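Local coordinates for insecticidal crystal protein Cry7Cal (Bacillus thuringiensis, PDB 5ZI1), which is an insecticidal delta endotoxin active against locusts, probably acting by receptor binding and by pore formation in gut membranes, as in related three-domain Cry toxins, at residues Lys180-Val183 and Glu184-Asp188; Val305-Pro308 and Asn309-Ala313. One frame throughout, in Å; residues are numbered along the deposited sequence.

Contact 1 (Lys180-Val183 and Glu184-Asp188); sequences KGYV and EEYTD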
loop_
_atom_site.group_PDB
_atom_site.type_symbol
_atom_site.label_atom_id
_atom_site.label_comp_id
_atom_site.label_asym_id
_atom_site.label_seq_id
_atom_site.Cartn_x
_atom_site.Cartn_y
_atom_site.Cartn_z
ATOM N N LYS A 180 -19.603 8.396 7.753
ATOM C CA LYS A 180 -19.326 7.104 8.372
ATOM C C LYS A 180 -19.900 5.959 7.554
ATOM O O LYS A 180 -19.224 4.952 7.332
ATOM C CB LYS A 180 -19.884 7.079 9.794
ATOM C CG LYS A 180 -19.552 5.810 10.542
ATOM C CD LYS A 180 -20.005 5.871 12.013
ATOM C CE LYS A 180 -19.141 6.831 12.838
ATOM N NZ LYS A 180 -17.900 6.182 13.403
ATOM N N GLY A 181 -21.157 6.087 7.108
ATOM C CA GLY A 181 -21.722 5.064 6.240
ATOM C C GLY A 181 -20.987 4.937 4.911
ATOM O O GLY A 181 -20.764 3.828 4.414
ATOM N N TYR A 182 -20.645 6.069 4.290
ATOM C CA TYR A 182 -19.946 6.013 3.004
ATOM C C TYR A 182 -18.556 5.397 3.136
ATOM O O TYR A 182 -18.087 4.721 2.212
ATOM C CB TYR A 182 -19.824 7.399 2.385
ATOM C CG TYR A 182 -21.097 7.944 1.797
ATOM C CD1 TYR A 182 -21.785 7.256 0.804
ATOM C CD2 TYR A 182 -21.594 9.173 2.210
ATOM C CE1 TYR A 182 -22.950 7.769 0.258
ATOM C CE2 TYR A 182 -22.749 9.694 1.669
ATOM C CZ TYR A 182 -23.424 8.983 0.703
ATOM O OH TYR A 182 -24.569 9.522 0.176
ATOM N N VAL A 183 -17.883 5.609 4.269
ATOM C CA VAL A 183 -16.599 4.947 4.469
ATOM C C VAL A 183 -16.769 3.438 4.322
ATOM O O VAL A 183 -16.023 2.772 3.586
ATOM C CB VAL A 183 -15.998 5.335 5.832
ATOM C CG1 VAL A 183 -14.813 4.459 6.162
ATOM C CG2 VAL A 183 -15.578 6.793 5.813
ATOM N N GLU A 184 -17.792 2.887 4.973
ATOM C CA GLU A 184 -17.998 1.444 4.932
ATOM C C GLU A 184 -18.494 0.993 3.559
ATOM O O GLU A 184 -18.128 -0.087 3.082
ATOM C CB GLU A 184 -18.984 1.034 6.029
ATOM C CG GLU A 184 -19.149 -0.470 6.204
ATOM C CD GLU A 184 -20.333 -0.836 7.100
ATOM O OE1 GLU A 184 -20.535 -0.180 8.153
ATOM O OE2 GLU A 184 -21.076 -1.778 6.743
ATOM N N GLU A 185 -19.351 1.789 2.921
ATOM C CA GLU A 185 -19.842 1.419 1.605
ATOM C C GLU A 185 -18.710 1.404 0.585
ATOM O O GLU A 185 -18.529 0.422 -0.149
ATOM C CB GLU A 185 -20.935 2.386 1.169
ATOM C CG GLU A 185 -21.604 2.008 -0.158
ATOM C CD GLU A 185 -22.677 3.014 -0.553
ATOM O OE1 GLU A 185 -22.699 3.428 -1.737
ATOM O OE2 GLU A 185 -23.485 3.404 0.337
ATOM N N TYR A 186 -17.945 2.496 0.523
ATOM C CA TYR A 186 -16.911 2.637 -0.498
ATOM C C TYR A 186 -15.794 1.624 -0.289
ATOM O O TYR A 186 -15.311 1.020 -1.252
ATOM C CB TYR A 186 -16.365 4.062 -0.491
ATOM C CG TYR A 186 -17.381 5.133 -0.852
ATOM C CD1 TYR A 186 -18.575 4.817 -1.503
ATOM C CD2 TYR A 186 -17.128 6.464 -0.568
ATOM C CE1 TYR A 186 -19.499 5.811 -1.844
ATOM C CE2 TYR A 186 -18.029 7.455 -0.895
ATOM C CZ TYR A 186 -19.216 7.126 -1.535
ATOM O OH TYR A 186 -20.093 8.136 -1.862
ATOM N N THR A 187 -15.405 1.401 0.969
ATOM C CA THR A 187 -14.408 0.382 1.289
ATOM C C THR A 187 -14.889 -1.002 0.883
ATOM O O THR A 187 -14.144 -1.768 0.267
ATOM C CB THR A 187 -14.097 0.421 2.788
ATOM O OG1 THR A 187 -13.642 1.732 3.153
ATOM C CG2 THR A 187 -13.048 -0.612 3.161
ATOM N N ASP A 188 -16.139 -1.350 1.231
ATOM C CA ASP A 188 -16.662 -2.673 0.889
ATOM C C ASP A 188 -16.701 -2.878 -0.613
ATOM O O ASP A 188 -16.376 -3.959 -1.114
ATOM C CB ASP A 188 -18.068 -2.867 1.447
ATOM C CG ASP A 188 -18.095 -3.076 2.950
ATOM O OD1 ASP A 188 -17.011 -3.193 3.567
ATOM O OD2 ASP A 188 -19.221 -3.132 3.505
#
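Tyr-182 (chi1 -75°) and Tyr-186 (chi1 -63°) both hold CG anti to the carbonyl carbon, which lays their side chains next to each other, one helical turn apart and pointing the same way. The rings are nearly parallel, with planes 23° apart, but slid so far that they barely overlap, and their centroids stand 5.2 Å apart. What reaches over the face of the Tyr-186 ring is therefore the CB methylene of Tyr-182, a CH-pi contact toward the rim with CB 4.1 Å from the ring centroid. Farther out, Tyr-182 CD1 packs against the phenol end of Tyr-186, 3.5 Å from CZ. The hydroxyl of Tyr-186 thus passes close by its neighbour's ring, and its hydrogen bond to His-151 ND1 fixes the far end of the side chain.

Behind the rings runs regular i to i+4 backbone bonding: Tyr-186 N bonds Tyr-182 O at 2.8 Å, and Glu-185 N bonds Gly-181 O at 2.9 Å. On another side of the helix Val-183 O is gripped twice. Thr-187 N donates to Val-183 O at 3.0 Å and Thr-187 OG1 at 2.6 Å, from opposite faces of its carbonyl plane. The threonine hydroxyl thereby bonds back to the carbonyl one turn earlier in its own helix.

This turn belongs to helix 169-202 of the N-terminal helical domain, the helix bundle of the three-domain Cry fold. Helix 141-165 packs against it through Ala-148, Leu-152 and Leu-155, with the His-151 ring meeting that of Tyr-182. Phe-233 of helix 232-235 touches Val-183, Tyr-186 and Thr-187, while Glu-121 and Lys-125 of helix 107-127 border Tyr-182.

Contact 2 (Val305-Pro308 and Asn309-Ala313); sequences VVEP and NDRFA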
loop_
_atom_site.group_PDB
_atom_site.type_symbol
_atom_site.label_atom_id
_atom_site.label_comp_id
_atom_site.label_asym_id
_atom_site.label_seq_id
_atom_site.Cartn_x
_atom_site.Cartn_y
_atom_site.Cartn_z
ATOM N N VAL A 305 28.129 -20.774 -15.311
ATOM C CA VAL A 305 28.211 -20.558 -16.753
ATOM C C VAL A 305 27.841 -21.845 -17.464
ATOM O O VAL A 305 28.300 -22.931 -17.092
ATOM C CB VAL A 305 29.631 -20.105 -17.157
ATOM C CG1 VAL A 305 29.706 -19.821 -18.645
ATOM C CG2 VAL A 305 30.054 -18.882 -16.353
ATOM N N VAL A 306 27.015 -21.731 -18.494
ATOM C CA VAL A 306 26.663 -22.864 -19.334
ATOM C C VAL A 306 26.937 -22.471 -20.776
ATOM O O VAL A 306 26.923 -21.291 -21.131
ATOM C CB VAL A 306 25.191 -23.299 -19.164
ATOM C CG1 VAL A 306 24.951 -23.797 -17.744
ATOM C CG2 VAL A 306 24.267 -22.151 -19.508
ATOM N N GLU A 307 27.169 -23.486 -21.611
ATOM C CA GLU A 307 27.534 -23.281 -23.015
ATOM C C GLU A 307 26.786 -24.271 -23.911
ATOM O O GLU A 307 27.379 -25.183 -24.492
ATOM C CB GLU A 307 29.052 -23.403 -23.188
ATOM C CG GLU A 307 29.582 -22.939 -24.525
ATOM C CD GLU A 307 31.054 -22.531 -24.475
ATOM O OE1 GLU A 307 31.462 -21.657 -25.265
ATOM O OE2 GLU A 307 31.818 -23.080 -23.646
ATOM N N PRO A 308 25.457 -24.114 -24.045
ATOM C CA PRO A 308 24.694 -24.999 -24.943
ATOM C C PRO A 308 24.989 -24.700 -26.400
ATOM O O PRO A 308 24.872 -25.568 -27.274
ATOM C CB PRO A 308 23.227 -24.666 -24.610
ATOM C CG PRO A 308 23.280 -23.292 -24.065
ATOM C CD PRO A 308 24.565 -23.211 -23.299
ATOM N N ASN A 309 25.301 -23.428 -26.659
ATOM C CA ASN A 309 25.727 -22.905 -27.954
ATOM C C ASN A 309 26.199 -21.479 -27.708
ATOM O O ASN A 309 27.406 -21.215 -27.693
ATOM C CB ASN A 309 24.617 -22.940 -29.002
ATOM C CG ASN A 309 23.234 -22.742 -28.399
ATOM O OD1 ASN A 309 22.825 -21.610 -28.142
ATOM N ND2 ASN A 309 22.475 -23.831 -28.269
ATOM N N ASP A 310 25.268 -20.562 -27.450
ATOM C CA ASP A 310 25.650 -19.365 -26.718
ATOM C C ASP A 310 26.282 -19.780 -25.396
ATOM O O ASP A 310 26.131 -20.922 -24.939
ATOM C CB ASP A 310 24.444 -18.492 -26.403
ATOM C CG ASP A 310 23.528 -18.298 -27.594
ATOM O OD1 ASP A 310 23.997 -17.905 -28.683
ATOM O OD2 ASP A 310 22.306 -18.509 -27.405
ATOM N N ARG A 311 26.964 -18.835 -24.758
ATOM C CA ARG A 311 27.517 -19.059 -23.427
ATOM C C ARG A 311 27.100 -17.893 -22.539
ATOM O O ARG A 311 27.101 -16.744 -22.985
ATOM C CB ARG A 311 29.062 -19.250 -23.482
ATOM C CG ARG A 311 29.861 -18.735 -22.272
ATOM C CD ARG A 311 31.359 -19.182 -22.349
ATOM N NE ARG A 311 31.498 -20.613 -22.012
ATOM C CZ ARG A 311 32.090 -21.086 -20.914
ATOM N NH1 ARG A 311 32.615 -20.235 -20.039
ATOM N NH2 ARG A 311 32.160 -22.402 -20.696
ATOM N N PHE A 312 26.693 -18.190 -21.303
ATOM C CA PHE A 312 26.050 -17.195 -20.444
ATOM C C PHE A 312 25.859 -17.768 -19.054
ATOM O O PHE A 312 25.672 -18.976 -18.889
ATOM C CB PHE A 312 24.688 -16.766 -20.989
ATOM C CG PHE A 312 23.779 -17.913 -21.256
ATOM C CD1 PHE A 312 22.965 -18.426 -20.245
ATOM C CD2 PHE A 312 23.754 -18.506 -22.517
ATOM C CE1 PHE A 312 22.139 -19.503 -20.485
ATOM C CE2 PHE A 312 22.912 -19.580 -22.770
ATOM C CZ PHE A 312 22.102 -20.087 -21.745
ATOM N N ALA A 313 25.879 -16.884 -18.063
ATOM C CA ALA A 313 25.647 -17.300 -16.692
ATOM C C ALA A 313 24.148 -17.400 -16.419
ATOM O O ALA A 313 23.335 -16.734 -17.067
ATOM C CB ALA A 313 26.308 -16.326 -15.723
#
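A beta hairpin of the toxin's middle domain, made by strands 294-306 and 312-324, turns round through Glu-307 to Arg-311. Val-306 and Phe-312 form its last hydrogen-bonded antiparallel pair before the loop: Val-306 N to Phe-312 O and Phe-312 N to Val-306 O are both 3.1 Å. The same two residues meet through their side chains. With chi1 at 54°, Phe-312 CG sits between its backbone N and carbonyl carbon, which turns the ring across to Val-306, whose CG2 lies over the ring face, 4.0 Å from the centroid. Pro-308 CG approaches the ring obliquely, 3.9 Å from Phe-312 CE2.

Val-305, Glu-307 and Arg-311 build a second cluster. The guanidinium of Arg-311 lays one face against Val-305 CG1, 3.3 Å from NH1, while Glu-307 OE2 comes in at its edge. Glu-307 OE2 makes a salt bridge to Arg-311 NE at 3.0 Å and accepts a weak, bent hydrogen bond from Arg-311 NH2; carboxylate and guanidinium planes are 57° apart, so the two groups do not pair flat. At the tip, Asn-309 OD1 accepts from Asp-310 N at 2.7 Å, closing back on the next residue's backbone.

Neighbouring parts of the domain hold the loop. Asn-309 ND2 bonds Ser-366 OG, Asp-310 OD2 bonds Tyr-268 OH, and Arg-311 N bonds Asn-397 OD1. Phe-312 packs on Asn-364 of strand 352-365 and Ala-372 of strand 369-382, Val-306 and Pro-308 on Tyr-370 of the latter, and Val-305 and Ala-313 on Leu-343 of strand 343-348.

In the fold
The two contacts lie on opposite sides of the chain's centre, their own centres 57 Å apart and their nearest atoms about 44 Å apart, in different domains. Contact 1 stays within a single helix of the N-terminal bundle and is largely a surface contact, with Tyr-186 as its buried residue. Contact 2 joins two strands at the end of a hairpin in the middle domain and is partly buried, Val-306, Phe-312 and Ala-313 being its buried residues. Successive turns give contact 1 its nearly parallel, slid-apart rings and doubly bonded carbonyl; cross-strand pairing gives contact 2 its valine-phenylalanine packing, beside an exposed ion pair.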